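Local coordinates for protein T cell receptor gamma chain (Monodelphis domestica, PDB 7L15) that pairs with a mu chain to form the marsupial gamma-mu T cell receptor, which probably recognises antigen at the T cell surface, at residues K123-I128 with Y203-E208; R9-T14 with P154-T159; Y34-R39 with A98-R103; N16-A21 with V84-V89. All coordinates share one frame; numbering follows the deposited sequence.

Contact 1: K123-I128 with Y203-E208; sequences KPPKPI and YFYQHE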
loop_
_atom_site.group_PDB
_atom_site.type_symbol
_atom_site.label_atom_id
_atom_site.label_comp_id
_atom_site.label_asym_id
_atom_site.label_seq_id
_atom_site.Cartn_x
_atom_site.Cartn_y
_atom_site.Cartn_z
ATOM N N LYS B 123 -19.752 -4.612 4.733
ATOM C CA LYS B 123 -20.390 -4.877 3.450
ATOM C C LYS B 123 -19.299 -5.347 2.500
ATOM O O LYS B 123 -18.251 -4.676 2.381
ATOM C CB LYS B 123 -21.104 -3.649 2.871
ATOM C CG LYS B 123 -22.069 -2.980 3.825
ATOM C CD LYS B 123 -23.117 -2.155 3.091
ATOM C CE LYS B 123 -22.503 -1.037 2.291
ATOM N NZ LYS B 123 -23.521 0.008 2.060
ATOM N N PRO B 124 -19.509 -6.456 1.801
ATOM C CA PRO B 124 -18.453 -7.008 0.945
ATOM C C PRO B 124 -18.424 -6.312 -0.403
ATOM O O PRO B 124 -19.455 -5.814 -0.878
ATOM C CB PRO B 124 -18.858 -8.482 0.802
ATOM C CG PRO B 124 -20.356 -8.438 0.848
ATOM C CD PRO B 124 -20.741 -7.269 1.757
ATOM N N PRO B 125 -17.268 -6.273 -1.059
ATOM C CA PRO B 125 -17.219 -5.726 -2.418
ATOM C C PRO B 125 -18.176 -6.459 -3.351
ATOM O O PRO B 125 -18.331 -7.682 -3.281
ATOM C CB PRO B 125 -15.755 -5.941 -2.832
ATOM C CG PRO B 125 -15.006 -6.112 -1.532
ATOM C CD PRO B 125 -15.962 -6.790 -0.618
ATOM N N LYS B 126 -18.828 -5.690 -4.231
ATOM C CA LYS B 126 -19.568 -6.233 -5.363
ATOM C C LYS B 126 -18.740 -6.029 -6.637
ATOM O O LYS B 126 -18.650 -4.896 -7.143
ATOM C CB LYS B 126 -20.936 -5.557 -5.488
ATOM N N PRO B 127 -18.104 -7.066 -7.178
ATOM C CA PRO B 127 -17.220 -6.872 -8.331
ATOM C C PRO B 127 -17.982 -6.755 -9.644
ATOM O O PRO B 127 -19.016 -7.389 -9.851
ATOM C CB PRO B 127 -16.343 -8.128 -8.313
ATOM C CG PRO B 127 -17.132 -9.133 -7.619
ATOM C CD PRO B 127 -18.041 -8.437 -6.654
ATOM N N ILE B 128 -17.458 -5.900 -10.522
ATOM C CA ILE B 128 -17.960 -5.723 -11.881
ATOM C C ILE B 128 -16.764 -5.734 -12.821
ATOM O O ILE B 128 -15.844 -4.924 -12.665
ATOM C CB ILE B 128 -18.760 -4.418 -12.053
ATOM C CG1 ILE B 128 -19.972 -4.396 -11.128
ATOM C CG2 ILE B 128 -19.228 -4.272 -13.500
ATOM C CD1 ILE B 128 -20.831 -3.158 -11.309
ATOM N N TYR B 203 -7.903 -13.082 -10.928
ATOM C CA TYR B 203 -8.086 -11.843 -10.191
ATOM C C TYR B 203 -8.489 -12.181 -8.761
ATOM O O TYR B 203 -9.398 -12.993 -8.544
ATOM C CB TYR B 203 -9.152 -10.972 -10.865
ATOM C CG TYR B 203 -9.580 -9.765 -10.048
ATOM C CD1 TYR B 203 -8.863 -8.576 -10.103
ATOM C CD2 TYR B 203 -10.698 -9.826 -9.214
ATOM C CE1 TYR B 203 -9.254 -7.467 -9.354
ATOM C CE2 TYR B 203 -11.095 -8.730 -8.447
ATOM C CZ TYR B 203 -10.377 -7.555 -8.527
ATOM O OH TYR B 203 -10.783 -6.473 -7.778
ATOM N N PHE B 204 -7.820 -11.556 -7.791
ATOM C CA PHE B 204 -8.048 -11.812 -6.371
ATOM C C PHE B 204 -8.418 -10.536 -5.632
ATOM O O PHE B 204 -7.883 -9.465 -5.924
ATOM C CB PHE B 204 -6.804 -12.349 -5.680
ATOM C CG PHE B 204 -6.262 -13.597 -6.266
ATOM C CD1 PHE B 204 -5.276 -13.549 -7.227
ATOM C CD2 PHE B 204 -6.703 -14.830 -5.819
ATOM C CE1 PHE B 204 -4.750 -14.722 -7.752
ATOM C CE2 PHE B 204 -6.178 -16.001 -6.340
ATOM C CZ PHE B 204 -5.204 -15.944 -7.305
ATOM N N TYR B 205 -9.262 -10.663 -4.608
ATOM C CA TYR B 205 -9.395 -9.571 -3.653
ATOM C C TYR B 205 -9.640 -10.103 -2.245
ATOM O O TYR B 205 -10.192 -11.189 -2.054
ATOM C CB TYR B 205 -10.501 -8.566 -4.060
ATOM C CG TYR B 205 -11.913 -9.101 -4.113
ATOM C CD1 TYR B 205 -12.401 -9.716 -5.258
ATOM C CD2 TYR B 205 -12.771 -8.962 -3.022
ATOM C CE1 TYR B 205 -13.710 -10.189 -5.306
ATOM C CE2 TYR B 205 -14.064 -9.418 -3.061
ATOM C CZ TYR B 205 -14.532 -10.040 -4.195
ATOM O OH TYR B 205 -15.830 -10.494 -4.196
ATOM N N GLN B 206 -9.206 -9.320 -1.261
ATOM C CA GLN B 206 -9.426 -9.591 0.150
ATOM C C GLN B 206 -10.159 -8.416 0.784
ATOM O O GLN B 206 -9.954 -7.254 0.414
ATOM C CB GLN B 206 -8.109 -9.821 0.915
ATOM C CG GLN B 206 -7.348 -11.062 0.503
ATOM C CD GLN B 206 -5.932 -11.058 1.046
ATOM O OE1 GLN B 206 -5.712 -10.740 2.206
ATOM N NE2 GLN B 206 -4.966 -11.388 0.199
ATOM N N HIS B 207 -10.997 -8.732 1.761
ATOM C CA HIS B 207 -11.781 -7.716 2.435
ATOM C C HIS B 207 -12.249 -8.288 3.756
ATOM O O HIS B 207 -12.443 -9.504 3.882
ATOM C CB HIS B 207 -12.979 -7.272 1.599
ATOM C CG HIS B 207 -13.662 -6.073 2.158
ATOM N ND1 HIS B 207 -14.671 -6.162 3.091
ATOM C CD2 HIS B 207 -13.437 -4.752 1.967
ATOM C CE1 HIS B 207 -15.068 -4.946 3.422
ATOM N NE2 HIS B 207 -14.337 -4.072 2.749
ATOM N N GLU B 208 -12.440 -7.397 4.736
ATOM C CA GLU B 208 -12.762 -7.855 6.082
ATOM C C GLU B 208 -14.096 -8.600 6.114
ATOM O O GLU B 208 -14.274 -9.517 6.922
ATOM C CB GLU B 208 -12.766 -6.672 7.059
ATOM C CG GLU B 208 -13.045 -7.056 8.509
ATOM C CD GLU B 208 -13.250 -5.849 9.436
ATOM O OE1 GLU B 208 -12.844 -4.721 9.074
ATOM O OE2 GLU B 208 -13.819 -6.030 10.536
#
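In the constant immunoglobulin domain, Pro-125, just before strand 126-130, and Pro-127 within it lie across the sandwich from Tyr-205 of strand 201-206, in the other sheet, and the nearby His-207. No hydrogen bond joins the two segments; the contact is made by rings. Pro-125 is wedged between the two aromatic side chains. Its CD lies over one face of the imidazole, 4.0 Å from the His-207 ring centroid and 27° off the ring normal, a CH-pi contact. The neighbouring CG of Pro-125 touches CE2 of Tyr-205 at 3.8 Å. His-207 has CG anti to its backbone N (chi1 -170°), which brings the imidazole against the proline and leaves CE1 3.4 Å from Lys-123 O. Pro-127 crosses Tyr-205 at about a right angle, with its CD 3.9 Å from the Tyr-205 OH. Proline suits this edge: it offers a rigid, flat-sided surface to the rings and has no N-H to satisfy. The polar ends of His-207 are served elsewhere, ND1 by Asp-209 N and NE2 by Pro-154 O, a pairing consistent with a neutral ring protonated on NE2. Both nitrogens being held should fix the ring's rotation against the proline. Such packing between the first strand of one sheet and a strand of the other belongs to the two-layer beta sandwich of the C1-set fold.

Contact 2: R9-T14 with P154-T159; sequences RPISIT and PNVVKT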
loop_
_atom_site.group_PDB
_atom_site.type_symbol
_atom_site.label_atom_id
_atom_site.label_comp_id
_atom_site.label_asym_id
_atom_site.label_seq_id
_atom_site.Cartn_x
_atom_site.Cartn_y
_atom_site.Cartn_z
ATOM N N ARG B 9 -3.690 -11.473 8.511
ATOM C CA ARG B 9 -5.032 -11.535 7.951
ATOM C C ARG B 9 -5.995 -11.616 9.121
ATOM O O ARG B 9 -5.644 -12.181 10.164
ATOM C CB ARG B 9 -5.226 -12.749 7.016
ATOM C CG ARG B 9 -4.425 -12.703 5.704
ATOM C CD ARG B 9 -4.772 -13.854 4.766
ATOM N NE ARG B 9 -3.837 -13.946 3.644
ATOM C CZ ARG B 9 -4.001 -14.744 2.591
ATOM N NH1 ARG B 9 -5.070 -15.522 2.501
ATOM N NH2 ARG B 9 -3.095 -14.764 1.629
ATOM N N PRO B 10 -7.207 -11.050 8.998
ATOM C CA PRO B 10 -7.716 -10.272 7.862
ATOM C C PRO B 10 -7.010 -8.923 7.712
ATOM O O PRO B 10 -6.241 -8.543 8.593
ATOM C CB PRO B 10 -9.203 -10.093 8.196
ATOM C CG PRO B 10 -9.305 -10.332 9.668
ATOM C CD PRO B 10 -8.262 -11.346 9.982
ATOM N N ILE B 11 -7.241 -8.227 6.596
ATOM C CA ILE B 11 -6.519 -6.985 6.344
ATOM C C ILE B 11 -7.018 -5.851 7.227
ATOM O O ILE B 11 -6.318 -4.853 7.402
ATOM C CB ILE B 11 -6.614 -6.611 4.858
ATOM C CG1 ILE B 11 -8.058 -6.321 4.482
ATOM C CG2 ILE B 11 -6.134 -7.759 4.016
ATOM C CD1 ILE B 11 -8.209 -5.826 3.060
ATOM N N SER B 12 -8.211 -5.973 7.802
ATOM C CA SER B 12 -8.706 -4.949 8.706
ATOM C C SER B 12 -9.607 -5.591 9.748
ATOM O O SER B 12 -10.122 -6.699 9.562
ATOM C CB SER B 12 -9.454 -3.844 7.953
ATOM O OG SER B 12 -10.621 -4.366 7.334
ATOM N N ILE B 13 -9.773 -4.880 10.861
ATOM C CA ILE B 13 -10.692 -5.239 11.935
ATOM C C ILE B 13 -11.419 -3.963 12.344
ATOM O O ILE B 13 -10.776 -2.975 12.720
ATOM C CB ILE B 13 -9.952 -5.854 13.142
ATOM C CG1 ILE B 13 -9.115 -7.057 12.709
ATOM C CG2 ILE B 13 -10.929 -6.269 14.242
ATOM C CD1 ILE B 13 -8.357 -7.725 13.844
ATOM N N THR B 14 -12.746 -3.970 12.248
ATOM C CA THR B 14 -13.562 -2.820 12.609
ATOM C C THR B 14 -14.300 -3.112 13.906
ATOM O O THR B 14 -14.848 -4.202 14.091
ATOM C CB THR B 14 -14.572 -2.466 11.507
ATOM O OG1 THR B 14 -13.884 -2.264 10.274
ATOM C CG2 THR B 14 -15.309 -1.180 11.850
ATOM N N PRO B 154 -15.446 -1.870 5.597
ATOM C CA PRO B 154 -14.750 -0.573 5.619
ATOM C C PRO B 154 -13.987 -0.238 4.328
ATOM O O PRO B 154 -13.997 -1.047 3.403
ATOM C CB PRO B 154 -13.774 -0.737 6.787
ATOM C CG PRO B 154 -13.406 -2.189 6.721
ATOM C CD PRO B 154 -14.663 -2.922 6.280
ATOM N N ASN B 155 -13.344 0.938 4.289
ATOM C CA ASN B 155 -12.592 1.424 3.126
ATOM C C ASN B 155 -11.197 0.811 3.007
ATOM O O ASN B 155 -10.228 1.520 2.745
ATOM C CB ASN B 155 -12.505 2.949 3.184
ATOM C CG ASN B 155 -11.762 3.455 4.417
ATOM O OD1 ASN B 155 -11.673 2.772 5.430
ATOM N ND2 ASN B 155 -11.225 4.679 4.330
ATOM N N VAL B 156 -11.073 -0.494 3.218
ATOM C CA VAL B 156 -9.803 -1.200 3.134
ATOM C C VAL B 156 -10.024 -2.413 2.245
ATOM O O VAL B 156 -10.966 -3.181 2.463
ATOM C CB VAL B 156 -9.291 -1.634 4.525
ATOM C CG1 VAL B 156 -7.962 -2.339 4.398
ATOM C CG2 VAL B 156 -9.167 -0.448 5.467
ATOM N N VAL B 157 -9.156 -2.596 1.252
ATOM C CA VAL B 157 -9.301 -3.707 0.324
ATOM C C VAL B 157 -7.952 -3.929 -0.337
ATOM O O VAL B 157 -7.138 -3.008 -0.446
ATOM C CB VAL B 157 -10.426 -3.427 -0.707
ATOM C CG1 VAL B 157 -9.984 -2.346 -1.690
ATOM C CG2 VAL B 157 -10.858 -4.710 -1.446
ATOM N N LYS B 158 -7.706 -5.167 -0.748
ATOM C CA LYS B 158 -6.466 -5.574 -1.391
ATOM C C LYS B 158 -6.835 -6.391 -2.622
ATOM O O LYS B 158 -7.653 -7.311 -2.529
ATOM C CB LYS B 158 -5.603 -6.387 -0.420
ATOM C CG LYS B 158 -4.326 -6.972 -1.007
ATOM C CD LYS B 158 -3.481 -7.660 0.076
ATOM C CE LYS B 158 -2.171 -8.238 -0.476
ATOM N NZ LYS B 158 -1.463 -9.065 0.553
ATOM N N THR B 159 -6.278 -6.025 -3.774
ATOM C CA THR B 159 -6.602 -6.669 -5.040
ATOM C C THR B 159 -5.310 -6.934 -5.799
ATOM O O THR B 159 -4.349 -6.170 -5.686
ATOM C CB THR B 159 -7.534 -5.814 -5.915
ATOM O OG1 THR B 159 -6.832 -4.652 -6.363
ATOM C CG2 THR B 159 -8.762 -5.371 -5.148
HETATM O O HOH W 1 -11.483 -4.529 4.593
#
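Ile-11 reaches over the backbone of the constant domain with its CD1, which sits 3.6 Å from Val-157 CA and 3.7 Å from Val-156 CG1. Its CG1 branch lies between the backbone N and the carbonyl carbon (chi1 64°), which directs the long arm across the gap, where it lies alongside Val-156, the two side chains pointing opposite ways. The touching parts, residues 11-14 and 154-158, run in opposite directions (178°), yet no hydrogen bond joins them directly. Pro-154 CG touches both Ser-12 OG and Thr-14 OG1, 3.6 Å from each. A water supplies the polar link, donating to Ser-12 OG at 2.9 Å and to Val-156 O at 2.6 Å. The short serine side chain places a hydroxyl that accepts from this water and has Glu-208 OE1 as its other partner, while Glu-208 OE2 takes Thr-14 N. Lys-158 CB lies near Ile-11, while its NZ forms a salt bridge with Glu-109. Beta-branched residues and a proline, stiff and apolar, thus meet small polar groups and a water, an arrangement that belongs to the junction between the variable and constant domains of an antigen-receptor chain.

Contact 3: Y34-R39 with A98-R103; sequences YVHWYR and ASWDGR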
loop_
_atom_site.group_PDB
_atom_site.type_symbol
_atom_site.label_atom_id
_atom_site.label_comp_id
_atom_site.label_asym_id
_atom_site.label_seq_id
_atom_site.Cartn_x
_atom_site.Cartn_y
_atom_site.Cartn_z
ATOM N N TYR B 34 11.602 -14.194 18.862
ATOM C CA TYR B 34 10.787 -13.062 19.287
ATOM C C TYR B 34 9.931 -12.552 18.136
ATOM O O TYR B 34 10.408 -12.407 17.002
ATOM C CB TYR B 34 11.671 -11.951 19.860
ATOM C CG TYR B 34 12.420 -12.446 21.065
ATOM C CD1 TYR B 34 11.857 -12.381 22.330
ATOM C CD2 TYR B 34 13.658 -13.055 20.929
ATOM C CE1 TYR B 34 12.528 -12.872 23.440
ATOM C CE2 TYR B 34 14.340 -13.556 22.031
ATOM C CZ TYR B 34 13.772 -13.457 23.281
ATOM O OH TYR B 34 14.445 -13.943 24.374
ATOM N N VAL B 35 8.655 -12.324 18.433
ATOM C CA VAL B 35 7.714 -11.693 17.522
ATOM C C VAL B 35 7.409 -10.312 18.080
ATOM O O VAL B 35 7.008 -10.188 19.246
ATOM C CB VAL B 35 6.437 -12.530 17.371
ATOM C CG1 VAL B 35 5.465 -11.847 16.422
ATOM C CG2 VAL B 35 6.788 -13.928 16.870
ATOM N N HIS B 36 7.615 -9.279 17.259
ATOM C CA HIS B 36 7.465 -7.886 17.667
ATOM C C HIS B 36 6.204 -7.300 17.050
ATOM O O HIS B 36 5.867 -7.617 15.912
ATOM C CB HIS B 36 8.676 -7.054 17.237
ATOM C CG HIS B 36 9.988 -7.634 17.660
ATOM N ND1 HIS B 36 10.740 -7.099 18.686
ATOM C CD2 HIS B 36 10.688 -8.697 17.194
ATOM C CE1 HIS B 36 11.846 -7.807 18.835
ATOM N NE2 HIS B 36 11.840 -8.782 17.940
ATOM N N TRP B 37 5.518 -6.436 17.798
ATOM C CA TRP B 37 4.271 -5.813 17.351
ATOM C C TRP B 37 4.436 -4.304 17.365
ATOM O O TRP B 37 4.567 -3.706 18.435
ATOM C CB TRP B 37 3.086 -6.228 18.222
ATOM C CG TRP B 37 2.564 -7.590 17.877
ATOM C CD1 TRP B 37 2.859 -8.760 18.502
ATOM C CD2 TRP B 37 1.674 -7.921 16.806
ATOM N NE1 TRP B 37 2.197 -9.803 17.895
ATOM C CE2 TRP B 37 1.463 -9.311 16.852
ATOM C CE3 TRP B 37 1.021 -7.176 15.830
ATOM C CZ2 TRP B 37 0.635 -9.972 15.952
ATOM C CZ3 TRP B 37 0.202 -7.842 14.924
ATOM C CH2 TRP B 37 0.016 -9.221 14.997
ATOM N N TYR B 38 4.422 -3.698 16.177
ATOM C CA TYR B 38 4.549 -2.262 15.991
ATOM C C TYR B 38 3.199 -1.679 15.590
ATOM O O TYR B 38 2.347 -2.369 15.022
ATOM C CB TYR B 38 5.590 -1.925 14.898
ATOM C CG TYR B 38 7.047 -2.147 15.326
ATOM C CD1 TYR B 38 7.605 -3.414 15.347
ATOM C CD2 TYR B 38 7.851 -1.076 15.677
ATOM C CE1 TYR B 38 8.926 -3.618 15.730
ATOM C CE2 TYR B 38 9.169 -1.263 16.053
ATOM C CZ TYR B 38 9.700 -2.531 16.085
ATOM O OH TYR B 38 11.014 -2.704 16.460
ATOM N N ARG B 39 3.004 -0.403 15.902
ATOM C CA ARG B 39 1.801 0.313 15.527
ATOM C C ARG B 39 2.179 1.575 14.778
ATOM O O ARG B 39 3.118 2.281 15.156
ATOM C CB ARG B 39 0.938 0.683 16.734
ATOM C CG ARG B 39 -0.273 1.546 16.354
ATOM C CD ARG B 39 -1.234 1.728 17.517
ATOM N NE ARG B 39 -0.591 2.418 18.626
ATOM C CZ ARG B 39 -1.133 2.582 19.824
ATOM N NH1 ARG B 39 -2.347 2.106 20.085
ATOM N NH2 ARG B 39 -0.460 3.243 20.748
ATOM N N ALA B 98 6.561 -8.103 13.408
ATOM C CA ALA B 98 7.893 -8.001 12.840
ATOM C C ALA B 98 8.784 -9.067 13.453
ATOM O O ALA B 98 8.489 -9.609 14.524
ATOM C CB ALA B 98 8.492 -6.616 13.071
ATOM N N SER B 99 9.893 -9.349 12.766
ATOM C CA SER B 99 10.890 -10.267 13.300
ATOM C C SER B 99 12.288 -9.848 12.867
ATOM O O SER B 99 12.509 -9.491 11.707
ATOM C CB SER B 99 10.631 -11.710 12.849
ATOM O OG SER B 99 11.502 -12.586 13.534
ATOM N N TRP B 100 13.227 -9.910 13.807
ATOM C CA TRP B 100 14.636 -9.748 13.480
ATOM C C TRP B 100 15.109 -10.902 12.611
ATOM O O TRP B 100 14.761 -12.061 12.851
ATOM C CB TRP B 100 15.480 -9.696 14.752
ATOM C CG TRP B 100 15.450 -8.380 15.462
ATOM C CD1 TRP B 100 14.933 -8.131 16.696
ATOM C CD2 TRP B 100 15.958 -7.125 14.977
ATOM N NE1 TRP B 100 15.086 -6.798 17.014
ATOM C CE2 TRP B 100 15.715 -6.162 15.975
ATOM C CE3 TRP B 100 16.593 -6.726 13.795
ATOM C CZ2 TRP B 100 16.080 -4.827 15.831
ATOM C CZ3 TRP B 100 16.959 -5.398 13.654
ATOM C CH2 TRP B 100 16.702 -4.465 14.669
ATOM N N ASP B 101 15.914 -10.572 11.582
ATOM C CA ASP B 101 16.634 -11.554 10.753
ATOM C C ASP B 101 18.051 -11.005 10.545
ATOM O O ASP B 101 18.381 -10.432 9.500
ATOM C CB ASP B 101 15.920 -11.816 9.423
ATOM C CG ASP B 101 16.582 -12.919 8.602
ATOM O OD1 ASP B 101 17.660 -13.408 9.003
ATOM O OD2 ASP B 101 16.017 -13.303 7.553
ATOM N N GLY B 102 18.899 -11.193 11.554
ATOM C CA GLY B 102 20.218 -10.600 11.538
ATOM C C GLY B 102 20.150 -9.134 11.907
ATOM O O GLY B 102 19.420 -8.757 12.831
ATOM N N ARG B 103 20.896 -8.295 11.200
ATOM C CA ARG B 103 20.812 -6.866 11.430
ATOM C C ARG B 103 19.597 -6.242 10.755
ATOM O O ARG B 103 19.458 -5.019 10.786
ATOM C CB ARG B 103 22.103 -6.178 10.960
ATOM C CG ARG B 103 22.586 -6.608 9.575
ATOM C CD ARG B 103 22.260 -5.579 8.487
ATOM N NE ARG B 103 23.088 -4.372 8.573
ATOM C CZ ARG B 103 22.687 -3.219 9.103
ATOM N NH1 ARG B 103 23.514 -2.181 9.132
ATOM N NH2 ARG B 103 21.462 -3.102 9.605
#
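His-36 and Trp-100 stand with their planes almost perpendicular, at 89°, the imidazole centroid 4.9 Å from that of the indole's five-membered ring. The approach is oblique, and its nearest atoms are His-36 NE2 and Trp-100 CD1, 3.4 Å apart. Trp-100 has CG anti to its carbonyl carbon (chi1 -78°), which swings the indole back toward the histidine although its CB starts out to one side. The carbonyl of Ala-98 lies at the edge of the imidazole and in its plane, with O 3.6 Å from His-36 CD2. That same oxygen accepts the His-36 N-H at 2.9 Å in a nearly straight bond (173°), while Ala-98 N returns a shorter, more bent one to His-36 O at 2.6 Å. This hydrogen-bonded antiparallel pair joins strand 34-40 to strand 93-101 in the variable-domain sheet, where strand 93-101, past Cys-97, leads into the third complementarity-determining loop. Ala-98 has only a methyl group to place, and CB meets Tyr-38 CD1 at 4.0 Å, obliquely to the phenol; the small methyl lets the Tyr-38 ring lie close to the strand. The polar ends have partners elsewhere: His-36 ND1 bonds to Arg-48 NH1, and Tyr-38 OH to Lys-105 NZ and to Leu-118 N of the mu chain. Trp-100 NE1 bonds to Asp-116 O of the mu chain, whose Arg-108 also makes a cation-pi contact with the indole.

Contact 4: N16-A21 with V84-V89; sequences NAKQSA and VSDLQV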
loop_
_atom_site.group_PDB
_atom_site.type_symbol
_atom_site.label_atom_id
_atom_site.label_comp_id
_atom_site.label_asym_id
_atom_site.label_seq_id
_atom_site.Cartn_x
_atom_site.Cartn_y
_atom_site.Cartn_z
ATOM N N ASN B 16 -16.445 -1.184 17.546
ATOM C CA ASN B 16 -16.909 -0.058 18.341
ATOM C C ASN B 16 -16.099 0.010 19.629
ATOM O O ASN B 16 -15.343 -0.906 19.959
ATOM C CB ASN B 16 -18.409 -0.178 18.637
ATOM C CG ASN B 16 -19.261 -0.009 17.387
ATOM O OD1 ASN B 16 -19.975 -0.929 16.972
ATOM N ND2 ASN B 16 -19.186 1.176 16.778
ATOM N N ALA B 17 -16.255 1.119 20.355
ATOM C CA ALA B 17 -15.489 1.313 21.581
ATOM C C ALA B 17 -15.821 0.229 22.601
ATOM O O ALA B 17 -16.892 -0.378 22.576
ATOM C CB ALA B 17 -15.764 2.686 22.185
ATOM N N LYS B 18 -14.870 -0.020 23.499
ATOM C CA LYS B 18 -14.977 -0.953 24.615
ATOM C C LYS B 18 -14.928 -2.413 24.165
ATOM O O LYS B 18 -14.922 -3.309 25.021
ATOM C CB LYS B 18 -16.239 -0.713 25.466
ATOM C CG LYS B 18 -16.498 0.772 25.768
ATOM C CD LYS B 18 -17.523 0.997 26.888
ATOM C CE LYS B 18 -17.900 2.477 27.003
ATOM N NZ LYS B 18 -17.633 3.063 28.353
ATOM N N GLN B 19 -14.863 -2.690 22.863
ATOM C CA GLN B 19 -14.718 -4.056 22.374
ATOM C C GLN B 19 -13.234 -4.429 22.367
ATOM O O GLN B 19 -12.383 -3.726 22.921
ATOM C CB GLN B 19 -15.380 -4.201 21.002
ATOM C CG GLN B 19 -16.836 -3.744 21.015
ATOM C CD GLN B 19 -17.566 -3.895 19.682
ATOM O OE1 GLN B 19 -16.961 -3.896 18.614
ATOM N NE2 GLN B 19 -18.895 -4.026 19.754
ATOM N N SER B 20 -12.906 -5.560 21.759
ATOM C CA SER B 20 -11.529 -6.024 21.697
ATOM C C SER B 20 -11.253 -6.537 20.293
ATOM O O SER B 20 -12.156 -6.658 19.462
ATOM C CB SER B 20 -11.253 -7.123 22.719
ATOM O OG SER B 20 -11.860 -8.328 22.283
ATOM N N ALA B 21 -9.991 -6.853 20.027
ATOM C CA ALA B 21 -9.609 -7.223 18.675
ATOM C C ALA B 21 -8.409 -8.146 18.734
ATOM O O ALA B 21 -7.451 -7.861 19.456
ATOM C CB ALA B 21 -9.284 -5.973 17.847
ATOM N N VAL B 84 -5.936 -6.555 21.600
ATOM C CA VAL B 84 -6.025 -5.176 22.048
ATOM C C VAL B 84 -7.380 -5.028 22.724
ATOM O O VAL B 84 -8.426 -5.152 22.072
ATOM C CB VAL B 84 -5.849 -4.196 20.882
ATOM C CG1 VAL B 84 -5.801 -2.759 21.382
ATOM C CG2 VAL B 84 -4.583 -4.529 20.139
ATOM N N SER B 85 -7.368 -4.802 24.032
ATOM C CA SER B 85 -8.598 -4.777 24.810
ATOM C C SER B 85 -9.151 -3.359 24.907
ATOM O O SER B 85 -8.456 -2.372 24.635
ATOM C CB SER B 85 -8.367 -5.329 26.222
ATOM O OG SER B 85 -7.691 -6.571 26.183
ATOM N N ASP B 86 -10.419 -3.283 25.309
ATOM C CA ASP B 86 -11.103 -2.043 25.674
ATOM C C ASP B 86 -10.816 -0.950 24.648
ATOM O O ASP B 86 -10.323 0.133 24.960
ATOM C CB ASP B 86 -10.717 -1.594 27.089
ATOM C CG ASP B 86 -11.506 -0.370 27.555
ATOM O OD1 ASP B 86 -12.756 -0.417 27.530
ATOM O OD2 ASP B 86 -10.882 0.645 27.941
ATOM N N LEU B 87 -11.128 -1.281 23.401
ATOM C CA LEU B 87 -10.796 -0.426 22.275
ATOM C C LEU B 87 -11.363 0.975 22.454
ATOM O O LEU B 87 -12.490 1.155 22.924
ATOM C CB LEU B 87 -11.326 -1.059 20.992
ATOM C CG LEU B 87 -10.519 -2.320 20.670
ATOM C CD1 LEU B 87 -11.143 -3.098 19.528
ATOM C CD2 LEU B 87 -9.066 -1.945 20.341
ATOM N N GLN B 88 -10.548 1.969 22.100
ATOM C CA GLN B 88 -10.945 3.365 21.993
ATOM C C GLN B 88 -10.588 3.859 20.599
ATOM O O GLN B 88 -9.750 3.266 19.913
ATOM C CB GLN B 88 -10.248 4.231 23.045
ATOM C CG GLN B 88 -10.367 3.688 24.481
ATOM C CD GLN B 88 -11.799 3.652 24.976
ATOM O OE1 GLN B 88 -12.613 4.518 24.640
ATOM N NE2 GLN B 88 -12.125 2.632 25.768
ATOM N N VAL B 89 -11.230 4.955 20.177
ATOM C CA VAL B 89 -10.957 5.483 18.842
ATOM C C VAL B 89 -9.471 5.752 18.684
ATOM O O VAL B 89 -8.890 5.492 17.626
ATOM C CB VAL B 89 -11.803 6.741 18.564
ATOM C CG1 VAL B 89 -13.281 6.393 18.542
ATOM C CG2 VAL B 89 -11.529 7.816 19.632
#
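Lys-18 and Leu-87 are joined through their backbones: Lys-18 N donates to Leu-87 O at 2.7 Å, in the carbonyl plane and on a lone pair. In return Leu-87 N gives its hydrogen to Gln-19 O at 2.8 Å, almost perfectly straight at 177°. Farther along, in the one bridge pair, Val-84 N binds Ala-21 O at 2.9 Å, and Ala-21 N returns a weak bond to Val-84 O. The Leu-87 side chain lies against the 19-21 backbone, its CG 3.2 Å from Gln-19 O and CD1 3.8 Å from Ala-21 CB. Next to these bonds is a type II turn from Asn-16 to Gln-19, with Lys-18 third at positive phi (73°). The Gln-19 side chain, extended at chi2, brings OE1 to Asn-16 N at 3.0 Å, and Asn-16 ND2 reaches Ser-118 O. In segment 84-89, Gln-88 NE2 bonds to Asp-86 O and OD2, each at 3.2 Å, which probably steadies the bend. The main chain supplies every hydrogen bond across; Lys-18, Gln-19 and Asp-86 side chains contribute none, so the join probably depends little on them, while the Leu-87 and Ala-21 methyls face the buried apolar side, toward Leu-113.

In the fold
Contacts 3 and 4 belong to the variable domain, contact 1 to the constant domain, and contact 2 spans the two. Contact 3 is the buried one, combining strand pairing with aromatic rings at the mu-chain interface; contact 4, about 24 Å away between centres, is a partly buried turn region with several exposed residues, held by main-chain bonds. Contacts 1 and 2 have no direct hydrogen bond between their segments and rely on proline, aliphatic and ring surfaces, with a water in contact 2. They share the sheet of strands 158-163 and 201-206, where Gln-206 N meets Lys-158 O at 2.8 Å. Contact 2 also touches contact 4, through Ile-13 and Ala-21 in the variable domain.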